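PDB 2D5C: shikimate dehydrogenase (NADP(+)) from Thermus thermophilus, which catalyses the reversible NADPH-dependent reduction of 3-dehydroshikimate to shikimate, a step of chorismate biosynthesis on the way to the aromatic amino acids. Local coordinates for residues Ala12-Leu15 with Ser16-Met19; Val131-Ala134 with Leu135-Gly139; Lys224-Thr227 with Gly228-Leu232; Leu232-Gln235 with Gly236-Phe240; Glu254-Ala257 with Arg258-Leu261. One frame throughout, in Å; residues are numbered along the deposited sequence.

Contact 1 (Ala12-Leu15 with Ser16-Met19); sequences AHSL and SPAM. With SKM ((3R,4S,5R)-3,4,5-trihydroxycyclohex-1-ene-1-carboxylic acid), chain E.
S14 and S16 meet at the flat carboxylate of the bound shikimate, and these two serines both use its O2. S14 OG donates to O2 at a very short 2.5 Å and lies at the edge of the carboxylate, close to its plane. S16 OG donates to the same O2 at 2.6 Å but stands well off that plane, reaching the oxygen from over one face. S14 does double duty, because its OG also accepts from S16 N at 3.0 Å in a fairly straight bond (161° at the hydrogen). Its chi1 of 172° sets OG opposite the backbone N, within reach of both S16 N and O2. The backbone N-H of S16 thus points at the oxygen of S14, while the hydroxyl proton goes to the carboxylate. In the first helical turn, S16-M19, the L15 carbonyl takes M19 N (N to O 3.1 Å) in its own plane, with a C=O...N angle of 156°. P17 CD lies 3.4 Å from S14 O. A water closes the turn, donating to S14 O at 2.9 Å and accepting from A18 N at 3.0 Å. T60, K64, N85, D100 and Q235 also hydrogen-bond shikimate. The geometry is that of an ST turn that caps the N-terminus of helix 16-26 and, in the same residues, binds the substrate carboxylate in the shikimate site.

Contact 2 (Val131-Ala134 with Leu135-Gly139); sequences VAFA and LREAG
Helix 126-137, the crossover helix of the beta-alpha-beta unit between strands 119-122 and 142-145 of the NADP-binding domain, ends here in a Schellman motif. G139 takes a positive phi (83°), and its N bonds back to R136 O at 2.9 Å. One turn earlier, E137 N donates to F133 O at 2.9 Å, and a water is the second donor to that oxygen. This water joins the backbone O of F133 to R136 NE, at 2.8 Å from each. It also sits over the centre of the F133 ring, its oxygen 3.3 Å above the ring plane, and lies in the guanidinium plane, at the edge. R136 bends at its third torsion, which brings NH2 to 3.8 Å from F133 CE2, the ring and guanidinium planes being 43° apart. E137 reaches another part of the same ring, its OE1 4.0 Å from F133 CE1, with carboxylate and ring planes 77° apart. V131 and L135 point the same way, CG1 to CD1 3.9 Å, and pack on F104 and V121; V131 also touches L205 of the NADP site. The guanidinium has a further hold beyond this turn, in a cation-pi contact with the F159 ring. Within the turn the arginine is tied by the water, while F159 O holds NH1 directly; together they probably limit its rotation.

Contact 3 (Lys224-Thr227 with Gly228-Leu232); sequences KVQT and GLPML. With SO4 (sulfate ion), chain D.
T227 OG1 has two hydrogen-bond partners: it accepts a weak bond from L229 N (3.4 Å) and donates to sulfate O1 at 2.8 Å. With chi1 at 67°, the hydroxyl stands between its own N and carbonyl carbon, where it can face both the incoming helix and the anion. The sulfate, probably from the crystallisation liquor, has a second grip on this residue, T227 N reaching its O4 at 2.8 Å with an N-H...O angle of 167°. A water on the carbonyl side supports the same corner, donating to T227 O at 2.8 Å and accepting from M231 N at 2.9 Å; a further bond from it to Q226 OE1 is weak. The Q226 side chain slides past the P230 ring in the opposite direction, so that NE2 lies 3.6 Å from P230 CB, while NE2 is hydrogen-bonded to A107 O. P230 also fits its CD against T227 O at 3.3 Å. T227, the capping residue, lies where the chain passes from strand to helix, with G228, which belongs to the NADP(+) site, at the bend. Strand 224-226 pairs with strand 201-204 at the margin of the parallel sheet, T227 touches L215 of helix 213-220, P230 meets A107 of helix 100-110, and L229 rests on E254 and R258 of helix 250-260.

Contact 4 (Leu232-Gln235 with Gly236-Phe240); sequences LAWQ and GALAF. With SKM ((3R,4S,5R)-3,4,5-trihydroxycyclohex-1-ene-1-carboxylic acid), chain E.
Q235 folds back over G236, whereas the indole of W234 presents its edge to L238; the two side chains leave helix 229-244 in different directions, Q235 to the ligand and W234 to L238. The fold in Q235 comes from two successive bends, chi1 67° and chi2 76°, which carry the amide carbon CD to 3.1 Å from G236 N and send the amide along the helix toward its earlier turn. There NE2 donates to L232 O at 2.9 Å, in the carbonyl plane and on a lone pair. The same oxygen receives G236 N at 3.2 Å, but that donor is tilted 33° from the plane, so the two N-H groups reach it from different directions. At the other end of the amide, OE1 accepts from the shikimate hydroxyl O7 at 3.0 Å. L232 adds an apolar wall to the pocket, its CD1 being 4.1 Å from shikimate C4. Away from the ligand, L238 CG comes up near the plane of the indole, 4.3 Å from W234 CE3. L238 CG also lies 3.2 Å from W234 O, and W234 itself touches E106 and P250. The O of Q235 accepts from A239 N and from the hydroxyl of T99. Commitment of NE2 to a helix carbonyl probably fixes the amide's orientation, leaving OE1 to accept from O7.

Contact 5 (Glu254-Ala257 with Arg258-Leu261); sequences EEAA and RRAL. With SO4 (sulfate ion), chain D.
E254 and R258, one turn apart, make the tight polar part of this contact, whereas E255 and R259 cross on the more exposed side with a long charge pairing. The E254 and R258 side chains run side by side, and OE2 of E254 comes to 2.7 Å from NH2 of R258 in a salt bridge. The R258 chain is extended through chi2, and its bend at chi3 (-64°) helps bring NH2 to that oxygen. The hydrogen bond within the bridge is weak, its angle at the hydrogen being only 122°. NH2 aims more directly at sulfate O1, 3.2 Å away in the guanidinium plane (161°). The sulfate is also bound by T227, and R258 N adds a backbone bond to E254 O at 3.0 Å. This is the closing stretch of helix 250-260, near the end of the chain, where A257 O receives A260 N at 3.0 Å and L261 N at 3.2 Å, both weakly. A257 also packs on L15 and M19, and E254 on L229, P230 and A233 of helix 229-244. On the exposed side the E255 and R259 side chains meet at about a right angle. OE2 of E255 is 3.2 Å from R259 CG but 3.9 Å from NE, well out of the guanidinium plane: a long salt bridge, probably a matter of charge alone. CG of E255 instead lies over one guanidinium face, 4.0 Å above the plane and toward its rim.

How the contacts relate
Along the chain the order is contact 1, 2, 3, 4, 5. Contact 1, in the substrate-binding domain, and contact 2, on a helix of the NADP-binding sheet, lie on opposite sides of the chain's centre, about 27 Å apart between centres. Contacts 3 and 4 share L232 on helix 229-244, which runs from the parallel sheet, with G228 of the NADP(+) site at its start, to Q235 at shikimate, and so physically links the cofactor and substrate sites. Contact 5, on the following helix 250-260, lies about 9 Å from contact 1 between centres, with L15 against A257 and A260. Contacts 1 and 4 bind the same shikimate; contacts 3 and 5 share the sulfate.

Contact 1 (Ala12-Leu15 with Ser16-Met19)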
loop_
_atom_site.group_PDB
_atom_site.type_symbol
_atom_site.label_atom_id
_atom_site.label_comp_id
_atom_site.label_asym_id
_atom_site.label_seq_id
_atom_site.Cartn_x
_atom_site.Cartn_y
_atom_site.Cartn_z
ATOM N N ALA A 12 -16.068 -3.574 20.256
ATOM C CA ALA A 12 -15.923 -4.816 21.009
ATOM C C ALA A 12 -16.779 -5.935 20.411
ATOM O O ALA A 12 -16.483 -7.115 20.596
ATOM C CB ALA A 12 -16.298 -4.588 22.470
ATOM N N HIS A 13 -17.829 -5.560 19.686
ATOM C CA HIS A 13 -18.727 -6.525 19.060
ATOM C C HIS A 13 -18.472 -6.758 17.568
ATOM O O HIS A 13 -19.239 -7.462 16.905
ATOM C CB HIS A 13 -20.180 -6.077 19.237
ATOM C CG HIS A 13 -20.809 -6.542 20.515
ATOM N ND1 HIS A 13 -20.240 -6.326 21.752
ATOM C CD2 HIS A 13 -21.966 -7.208 20.743
ATOM C CE1 HIS A 13 -21.019 -6.840 22.687
ATOM N NE2 HIS A 13 -22.073 -7.380 22.102
ATOM N N SER A 14 -17.406 -6.176 17.027
ATOM C CA SER A 14 -17.129 -6.354 15.605
ATOM C C SER A 14 -16.884 -7.810 15.221
ATOM O O SER A 14 -16.300 -8.571 15.985
ATOM C CB SER A 14 -15.920 -5.519 15.188
ATOM O OG SER A 14 -15.550 -5.826 13.856
ATOM N N LEU A 15 -17.355 -8.188 14.035
ATOM C CA LEU A 15 -17.159 -9.534 13.510
ATOM C C LEU A 15 -15.917 -9.602 12.601
ATOM O O LEU A 15 -15.577 -10.662 12.061
ATOM C CB LEU A 15 -18.384 -9.985 12.713
ATOM C CG LEU A 15 -19.680 -10.245 13.488
ATOM C CD1 LEU A 15 -20.742 -10.797 12.540
ATOM C CD2 LEU A 15 -19.421 -11.235 14.613
ATOM N N SER A 16 -15.248 -8.469 12.419
ATOM C CA SER A 16 -14.059 -8.449 11.575
ATOM C C SER A 16 -12.932 -9.313 12.116
ATOM O O SER A 16 -12.270 -10.020 11.355
ATOM C CB SER A 16 -13.570 -7.014 11.381
ATOM O OG SER A 16 -14.465 -6.338 10.523
ATOM N N PRO A 17 -12.689 -9.271 13.435
ATOM C CA PRO A 17 -11.604 -10.107 13.952
ATOM C C PRO A 17 -11.789 -11.567 13.548
ATOM O O PRO A 17 -10.833 -12.229 13.146
ATOM C CB PRO A 17 -11.694 -9.891 15.457
ATOM C CG PRO A 17 -12.155 -8.465 15.552
ATOM C CD PRO A 17 -13.239 -8.408 14.497
ATOM N N ALA A 18 -13.019 -12.065 13.650
ATOM C CA ALA A 18 -13.314 -13.452 13.285
ATOM C C ALA A 18 -13.132 -13.705 11.788
ATOM O O ALA A 18 -12.596 -14.734 11.374
ATOM C CB ALA A 18 -14.741 -13.813 13.709
ATOM N N MET A 19 -13.576 -12.765 10.962
ATOM C CA MET A 19 -13.444 -12.939 9.519
ATOM C C MET A 19 -11.995 -12.975 9.061
ATOM O O MET A 19 -11.614 -13.795 8.234
ATOM C CB MET A 19 -14.121 -11.795 8.760
ATOM C CG MET A 19 -15.629 -11.768 8.822
ATOM S SD MET A 19 -16.246 -10.634 7.556
ATOM C CE MET A 19 -15.686 -9.040 8.190
HETATM O O12 SKM E . -16.519 -0.794 6.489
HETATM C C8 SKM E . -16.618 -1.814 7.495
HETATM C C6 SKM E . -15.334 -1.804 8.369
HETATM O O7 SKM E . -14.202 -2.039 7.535
HETATM C C5 SKM E . -15.395 -2.897 9.468
HETATM C C4 SKM E . -16.786 -3.053 10.084
HETATM C C1 SKM E . -16.913 -3.906 11.294
HETATM O O2 SKM E . -15.819 -4.501 11.808
HETATM O O3 SKM E . -18.000 -4.074 11.830
HETATM C C10 SKM E . -17.882 -2.466 9.593
HETATM C C9 SKM E . -17.881 -1.567 8.375
HETATM O O11 SKM E . -17.895 -0.200 8.817
HETATM O O HOH W 1 -15.038 -11.168 15.662
#

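Contact 2 (Val131-Ala134 with Leu135-Gly139)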
loop_
_atom_site.group_PDB
_atom_site.type_symbol
_atom_site.label_atom_id
_atom_site.label_comp_id
_atom_site.label_asym_id
_atom_site.label_seq_id
_atom_site.Cartn_x
_atom_site.Cartn_y
_atom_site.Cartn_z
ATOM N N VAL A 131 -22.776 3.173 -0.741
ATOM C CA VAL A 131 -23.748 2.370 -1.484
ATOM C C VAL A 131 -24.263 3.140 -2.702
ATOM O O VAL A 131 -24.357 2.588 -3.804
ATOM C CB VAL A 131 -24.934 1.958 -0.569
ATOM C CG1 VAL A 131 -26.050 1.320 -1.393
ATOM C CG2 VAL A 131 -24.434 0.964 0.473
ATOM N N ALA A 132 -24.600 4.412 -2.510
ATOM C CA ALA A 132 -25.076 5.234 -3.612
ATOM C C ALA A 132 -23.998 5.323 -4.698
ATOM O O ALA A 132 -24.297 5.246 -5.892
ATOM C CB ALA A 132 -25.445 6.649 -3.101
ATOM N N PHE A 133 -22.742 5.487 -4.283
ATOM C CA PHE A 133 -21.627 5.566 -5.224
ATOM C C PHE A 133 -21.500 4.275 -6.031
ATOM O O PHE A 133 -21.323 4.298 -7.252
ATOM C CB PHE A 133 -20.322 5.828 -4.466
ATOM C CG PHE A 133 -19.111 5.962 -5.359
ATOM C CD1 PHE A 133 -18.429 4.835 -5.808
ATOM C CD2 PHE A 133 -18.664 7.218 -5.754
ATOM C CE1 PHE A 133 -17.318 4.963 -6.640
ATOM C CE2 PHE A 133 -17.552 7.350 -6.587
ATOM C CZ PHE A 133 -16.886 6.215 -7.024
ATOM N N ALA A 134 -21.605 3.146 -5.346
ATOM C CA ALA A 134 -21.506 1.852 -6.000
ATOM C C ALA A 134 -22.651 1.617 -6.983
ATOM O O ALA A 134 -22.424 1.150 -8.110
ATOM C CB ALA A 134 -21.481 0.750 -4.951
ATOM N N LEU A 135 -23.883 1.930 -6.575
ATOM C CA LEU A 135 -25.027 1.725 -7.457
ATOM C C LEU A 135 -24.950 2.656 -8.655
ATOM O O LEU A 135 -25.413 2.312 -9.739
ATOM C CB LEU A 135 -26.339 1.963 -6.713
ATOM C CG LEU A 135 -26.630 0.962 -5.603
ATOM C CD1 LEU A 135 -27.887 1.383 -4.870
ATOM C CD2 LEU A 135 -26.800 -0.429 -6.202
ATOM N N ARG A 136 -24.360 3.836 -8.459
ATOM C CA ARG A 136 -24.223 4.793 -9.564
ATOM C C ARG A 136 -23.204 4.231 -10.556
ATOM O O ARG A 136 -23.390 4.294 -11.783
ATOM C CB ARG A 136 -23.730 6.161 -9.053
ATOM C CG ARG A 136 -23.667 7.225 -10.178
ATOM C CD ARG A 136 -22.953 8.519 -9.759
ATOM N NE ARG A 136 -21.511 8.343 -9.574
ATOM C CZ ARG A 136 -20.631 9.343 -9.588
ATOM N NH1 ARG A 136 -21.049 10.587 -9.782
ATOM N NH2 ARG A 136 -19.332 9.103 -9.410
ATOM N N GLU A 137 -22.127 3.675 -10.017
ATOM C CA GLU A 137 -21.060 3.114 -10.836
ATOM C C GLU A 137 -21.586 1.943 -11.653
ATOM O O GLU A 137 -21.150 1.717 -12.793
ATOM C CB GLU A 137 -19.904 2.666 -9.943
ATOM C CG GLU A 137 -18.753 1.999 -10.681
ATOM C CD GLU A 137 -17.552 1.769 -9.781
ATOM O OE1 GLU A 137 -17.755 1.535 -8.570
ATOM O OE2 GLU A 137 -16.409 1.812 -10.285
ATOM N N ALA A 138 -22.523 1.203 -11.065
ATOM C CA ALA A 138 -23.127 0.051 -11.735
ATOM C C ALA A 138 -24.130 0.472 -12.806
ATOM O O ALA A 138 -24.709 -0.370 -13.500
ATOM C CB ALA A 138 -23.803 -0.848 -10.708
ATOM N N GLY A 139 -24.356 1.776 -12.933
ATOM C CA GLY A 139 -25.264 2.277 -13.943
ATOM C C GLY A 139 -26.749 2.282 -13.637
ATOM O O GLY A 139 -27.558 2.341 -14.560
HETATM O O HOH W 2 -19.917 6.150 -8.869
#

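Contact 3 (Lys224-Thr227 with Gly228-Leu232)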
loop_
_atom_site.group_PDB
_atom_site.type_symbol
_atom_site.label_atom_id
_atom_site.label_comp_id
_atom_site.label_asym_id
_atom_site.label_seq_id
_atom_site.Cartn_x
_atom_site.Cartn_y
_atom_site.Cartn_z
ATOM N N LYS A 224 -37.319 -9.787 -2.347
ATOM C CA LYS A 224 -36.162 -10.664 -2.229
ATOM C C LYS A 224 -35.250 -9.926 -1.242
ATOM O O LYS A 224 -35.146 -8.703 -1.311
ATOM C CB LYS A 224 -35.471 -10.805 -3.592
ATOM C CG LYS A 224 -34.400 -11.881 -3.628
ATOM C CD LYS A 224 -33.744 -11.959 -5.003
ATOM C CE LYS A 224 -32.688 -13.054 -5.055
ATOM N NZ LYS A 224 -33.267 -14.395 -4.770
ATOM N N VAL A 225 -34.595 -10.639 -0.332
ATOM C CA VAL A 225 -33.758 -9.950 0.651
ATOM C C VAL A 225 -32.347 -10.482 0.833
ATOM O O VAL A 225 -32.043 -11.625 0.500
ATOM C CB VAL A 225 -34.415 -9.953 2.074
ATOM C CG1 VAL A 225 -35.763 -9.256 2.042
ATOM C CG2 VAL A 225 -34.545 -11.384 2.593
ATOM N N GLN A 226 -31.483 -9.625 1.370
ATOM C CA GLN A 226 -30.109 -10.001 1.668
ATOM C C GLN A 226 -29.697 -9.326 2.967
ATOM O O GLN A 226 -29.953 -8.142 3.163
ATOM C CB GLN A 226 -29.151 -9.576 0.553
ATOM C CG GLN A 226 -27.723 -10.039 0.820
ATOM C CD GLN A 226 -26.769 -9.686 -0.299
ATOM O OE1 GLN A 226 -26.522 -8.509 -0.573
ATOM N NE2 GLN A 226 -26.229 -10.706 -0.959
ATOM N N THR A 227 -29.067 -10.084 3.860
ATOM C CA THR A 227 -28.619 -9.541 5.138
ATOM C C THR A 227 -27.350 -8.734 4.900
ATOM O O THR A 227 -26.873 -8.643 3.772
ATOM C CB THR A 227 -28.284 -10.645 6.154
ATOM O OG1 THR A 227 -27.136 -11.365 5.697
ATOM C CG2 THR A 227 -29.471 -11.610 6.323
ATOM N N GLY A 228 -26.812 -8.159 5.969
ATOM C CA GLY A 228 -25.613 -7.350 5.848
ATOM C C GLY A 228 -24.324 -8.146 5.877
ATOM O O GLY A 228 -23.249 -7.581 5.688
ATOM N N LEU A 229 -24.408 -9.457 6.093
ATOM C CA LEU A 229 -23.192 -10.259 6.154
ATOM C C LEU A 229 -22.423 -10.375 4.834
ATOM O O LEU A 229 -21.190 -10.298 4.827
ATOM C CB LEU A 229 -23.488 -11.660 6.702
ATOM C CG LEU A 229 -23.933 -11.786 8.164
ATOM C CD1 LEU A 229 -23.896 -13.266 8.561
ATOM C CD2 LEU A 229 -23.024 -10.973 9.076
ATOM N N PRO A 230 -23.125 -10.583 3.704
ATOM C CA PRO A 230 -22.375 -10.687 2.452
ATOM C C PRO A 230 -21.531 -9.437 2.176
ATOM O O PRO A 230 -20.380 -9.553 1.746
ATOM C CB PRO A 230 -23.467 -10.914 1.414
ATOM C CG PRO A 230 -24.482 -11.721 2.202
ATOM C CD PRO A 230 -24.538 -10.958 3.500
ATOM N N MET A 231 -22.087 -8.248 2.414
ATOM C CA MET A 231 -21.327 -7.013 2.183
ATOM C C MET A 231 -20.173 -6.926 3.181
ATOM O O MET A 231 -19.067 -6.508 2.833
ATOM C CB MET A 231 -22.218 -5.778 2.351
ATOM C CG MET A 231 -21.493 -4.457 2.089
ATOM S SD MET A 231 -22.608 -3.035 2.233
ATOM C CE MET A 231 -21.435 -1.656 2.268
ATOM N N LEU A 232 -20.428 -7.318 4.426
ATOM C CA LEU A 232 -19.388 -7.264 5.446
ATOM C C LEU A 232 -18.195 -8.122 5.018
ATOM O O LEU A 232 -17.035 -7.706 5.129
ATOM C CB LEU A 232 -19.934 -7.765 6.791
ATOM C CG LEU A 232 -18.960 -7.741 7.974
ATOM C CD1 LEU A 232 -18.517 -6.321 8.248
ATOM C CD2 LEU A 232 -19.639 -8.328 9.211
HETATM S S SO4 D . -28.196 -14.012 3.313
HETATM O O1 SO4 D . -27.060 -13.879 4.467
HETATM O O2 SO4 D . -27.544 -14.707 2.223
HETATM O O3 SO4 D . -29.237 -14.658 3.779
HETATM O O4 SO4 D . -28.433 -12.644 2.927
HETATM O O HOH W 3 -24.904 -7.516 2.150
#

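Contact 4 (Leu232-Gln235 with Gly236-Phe240)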
loop_
_atom_site.group_PDB
_atom_site.type_symbol
_atom_site.label_atom_id
_atom_site.label_comp_id
_atom_site.label_asym_id
_atom_site.label_seq_id
_atom_site.Cartn_x
_atom_site.Cartn_y
_atom_site.Cartn_z
ATOM N N LEU A 232 -20.428 -7.318 4.426
ATOM C CA LEU A 232 -19.388 -7.264 5.446
ATOM C C LEU A 232 -18.195 -8.122 5.018
ATOM O O LEU A 232 -17.035 -7.706 5.129
ATOM C CB LEU A 232 -19.934 -7.765 6.791
ATOM C CG LEU A 232 -18.960 -7.741 7.974
ATOM C CD1 LEU A 232 -18.517 -6.321 8.248
ATOM C CD2 LEU A 232 -19.639 -8.328 9.211
ATOM N N ALA A 233 -18.494 -9.313 4.516
ATOM C CA ALA A 233 -17.462 -10.256 4.075
ATOM C C ALA A 233 -16.690 -9.777 2.854
ATOM O O ALA A 233 -15.465 -9.929 2.785
ATOM C CB ALA A 233 -18.085 -11.608 3.775
ATOM N N TRP A 234 -17.398 -9.213 1.881
ATOM C CA TRP A 234 -16.732 -8.729 0.683
ATOM C C TRP A 234 -15.892 -7.477 0.924
ATOM O O TRP A 234 -14.765 -7.386 0.423
ATOM C CB TRP A 234 -17.756 -8.485 -0.426
ATOM C CG TRP A 234 -17.930 -9.680 -1.285
ATOM C CD1 TRP A 234 -18.956 -10.580 -1.247
ATOM C CD2 TRP A 234 -17.026 -10.140 -2.290
ATOM N NE1 TRP A 234 -18.746 -11.574 -2.173
ATOM C CE2 TRP A 234 -17.568 -11.329 -2.828
ATOM C CE3 TRP A 234 -15.805 -9.662 -2.790
ATOM C CZ2 TRP A 234 -16.937 -12.048 -3.842
ATOM C CZ3 TRP A 234 -15.174 -10.375 -3.796
ATOM C CH2 TRP A 234 -15.744 -11.558 -4.315
ATOM N N GLN A 235 -16.412 -6.510 1.677
ATOM C CA GLN A 235 -15.599 -5.325 1.919
ATOM C C GLN A 235 -14.341 -5.737 2.680
ATOM O O GLN A 235 -13.264 -5.154 2.489
ATOM C CB GLN A 235 -16.390 -4.239 2.668
ATOM C CG GLN A 235 -16.802 -4.547 4.117
ATOM C CD GLN A 235 -15.665 -4.431 5.117
ATOM O OE1 GLN A 235 -14.835 -3.514 5.042
ATOM N NE2 GLN A 235 -15.634 -5.349 6.085
ATOM N N GLY A 236 -14.473 -6.772 3.521
ATOM C CA GLY A 236 -13.335 -7.258 4.282
ATOM C C GLY A 236 -12.324 -7.979 3.400
ATOM O O GLY A 236 -11.118 -7.734 3.515
ATOM N N ALA A 237 -12.788 -8.870 2.529
ATOM C CA ALA A 237 -11.883 -9.600 1.639
ATOM C C ALA A 237 -11.136 -8.621 0.743
ATOM O O ALA A 237 -9.938 -8.768 0.492
ATOM C CB ALA A 237 -12.661 -10.590 0.772
ATOM N N LEU A 238 -11.858 -7.616 0.261
ATOM C CA LEU A 238 -11.236 -6.615 -0.600
ATOM C C LEU A 238 -10.192 -5.811 0.152
ATOM O O LEU A 238 -9.163 -5.437 -0.420
ATOM C CB LEU A 238 -12.291 -5.675 -1.184
ATOM C CG LEU A 238 -13.248 -6.316 -2.184
ATOM C CD1 LEU A 238 -14.288 -5.293 -2.604
ATOM C CD2 LEU A 238 -12.489 -6.831 -3.389
ATOM N N ALA A 239 -10.439 -5.535 1.425
ATOM C CA ALA A 239 -9.469 -4.770 2.209
ATOM C C ALA A 239 -8.218 -5.618 2.419
ATOM O O ALA A 239 -7.090 -5.120 2.361
ATOM C CB ALA A 239 -10.060 -4.372 3.568
ATOM N N PHE A 240 -8.420 -6.908 2.673
ATOM C CA PHE A 240 -7.291 -7.810 2.877
ATOM C C PHE A 240 -6.406 -7.864 1.628
ATOM O O PHE A 240 -5.176 -7.920 1.731
ATOM C CB PHE A 240 -7.788 -9.219 3.227
ATOM C CG PHE A 240 -6.737 -10.081 3.859
ATOM C CD1 PHE A 240 -6.668 -10.214 5.241
ATOM C CD2 PHE A 240 -5.796 -10.735 3.064
ATOM C CE1 PHE A 240 -5.666 -10.996 5.836
ATOM C CE2 PHE A 240 -4.798 -11.512 3.638
ATOM C CZ PHE A 240 -4.730 -11.645 5.027
HETATM O O12 SKM E . -16.519 -0.794 6.489
HETATM C C8 SKM E . -16.618 -1.814 7.495
HETATM C C6 SKM E . -15.334 -1.804 8.369
HETATM O O7 SKM E . -14.202 -2.039 7.535
HETATM C C5 SKM E . -15.395 -2.897 9.468
HETATM C C4 SKM E . -16.786 -3.053 10.084
HETATM C C1 SKM E . -16.913 -3.906 11.294
HETATM O O2 SKM E . -15.819 -4.501 11.808
HETATM O O3 SKM E . -18.000 -4.074 11.830
HETATM C C10 SKM E . -17.882 -2.466 9.593
HETATM C C9 SKM E . -17.881 -1.567 8.375
HETATM O O11 SKM E . -17.895 -0.200 8.817
#

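Contact 5 (Glu254-Ala257 with Arg258-Leu261)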
loop_
_atom_site.group_PDB
_atom_site.type_symbol
_atom_site.label_atom_id
_atom_site.label_comp_id
_atom_site.label_asym_id
_atom_site.label_seq_id
_atom_site.Cartn_x
_atom_site.Cartn_y
_atom_site.Cartn_z
ATOM N N GLU A 254 -17.593 -14.859 5.240
ATOM C CA GLU A 254 -18.988 -14.634 5.606
ATOM C C GLU A 254 -19.380 -15.675 6.645
ATOM O O GLU A 254 -19.956 -15.349 7.686
ATOM C CB GLU A 254 -19.899 -14.766 4.388
ATOM C CG GLU A 254 -21.304 -14.235 4.630
ATOM C CD GLU A 254 -22.260 -14.603 3.521
ATOM O OE1 GLU A 254 -21.866 -14.517 2.337
ATOM O OE2 GLU A 254 -23.411 -14.971 3.835
ATOM N N GLU A 255 -19.039 -16.925 6.354
ATOM C CA GLU A 255 -19.335 -18.037 7.249
ATOM C C GLU A 255 -18.721 -17.813 8.625
ATOM O O GLU A 255 -19.334 -18.119 9.647
ATOM C CB GLU A 255 -18.808 -19.340 6.647
ATOM C CG GLU A 255 -19.060 -20.573 7.499
ATOM C CD GLU A 255 -20.499 -20.667 7.970
ATOM O OE1 GLU A 255 -21.410 -20.414 7.151
ATOM O OE2 GLU A 255 -20.719 -21.005 9.155
ATOM N N ALA A 256 -17.512 -17.258 8.647
ATOM C CA ALA A 256 -16.809 -16.988 9.893
ATOM C C ALA A 256 -17.506 -15.913 10.726
ATOM O O ALA A 256 -17.517 -15.982 11.955
ATOM C CB ALA A 256 -15.369 -16.565 9.593
ATOM N N ALA A 257 -18.076 -14.913 10.063
ATOM C CA ALA A 257 -18.760 -13.840 10.780
ATOM C C ALA A 257 -20.080 -14.354 11.328
ATOM O O ALA A 257 -20.513 -13.972 12.420
ATOM C CB ALA A 257 -19.013 -12.656 9.851
ATOM N N ARG A 258 -20.711 -15.227 10.553
ATOM C CA ARG A 258 -21.990 -15.805 10.923
ATOM C C ARG A 258 -21.823 -16.577 12.232
ATOM O O ARG A 258 -22.622 -16.439 13.158
ATOM C CB ARG A 258 -22.475 -16.730 9.800
ATOM C CG ARG A 258 -23.927 -17.167 9.920
ATOM C CD ARG A 258 -24.335 -18.075 8.759
ATOM N NE ARG A 258 -24.289 -17.398 7.462
ATOM C CZ ARG A 258 -25.092 -16.399 7.104
ATOM N NH1 ARG A 258 -26.013 -15.943 7.944
ATOM N NH2 ARG A 258 -24.979 -15.858 5.900
ATOM N N ARG A 259 -20.764 -17.372 12.310
ATOM C CA ARG A 259 -20.505 -18.164 13.502
ATOM C C ARG A 259 -20.060 -17.307 14.680
ATOM O O ARG A 259 -20.162 -17.726 15.831
ATOM C CB ARG A 259 -19.449 -19.224 13.194
ATOM C CG ARG A 259 -19.858 -20.156 12.068
ATOM C CD ARG A 259 -18.741 -21.121 11.690
ATOM N NE ARG A 259 -17.504 -20.424 11.350
ATOM C CZ ARG A 259 -16.450 -21.003 10.784
ATOM N NH1 ARG A 259 -16.482 -22.297 10.488
ATOM N NH2 ARG A 259 -15.363 -20.292 10.517
ATOM N N ALA A 260 -19.587 -16.101 14.393
ATOM C CA ALA A 260 -19.113 -15.199 15.436
ATOM C C ALA A 260 -20.196 -14.370 16.132
ATOM O O ALA A 260 -19.962 -13.853 17.225
ATOM C CB ALA A 260 -18.034 -14.275 14.872
ATOM N N LEU A 261 -21.365 -14.221 15.516
ATOM C CA LEU A 261 -22.418 -13.444 16.163
ATOM C C LEU A 261 -23.277 -14.323 17.070
ATOM O O LEU A 261 -24.520 -14.211 17.028
ATOM C CB LEU A 261 -23.289 -12.711 15.124
ATOM C CG LEU A 261 -23.793 -13.334 13.816
ATOM C CD1 LEU A 261 -24.669 -14.553 14.071
ATOM C CD2 LEU A 261 -24.581 -12.268 13.063
HETATM S S SO4 D . -28.196 -14.012 3.313
HETATM O O1 SO4 D . -27.060 -13.879 4.467
HETATM O O2 SO4 D . -27.544 -14.707 2.223
HETATM O O3 SO4 D . -29.237 -14.658 3.779
HETATM O O4 SO4 D . -28.433 -12.644 2.927
#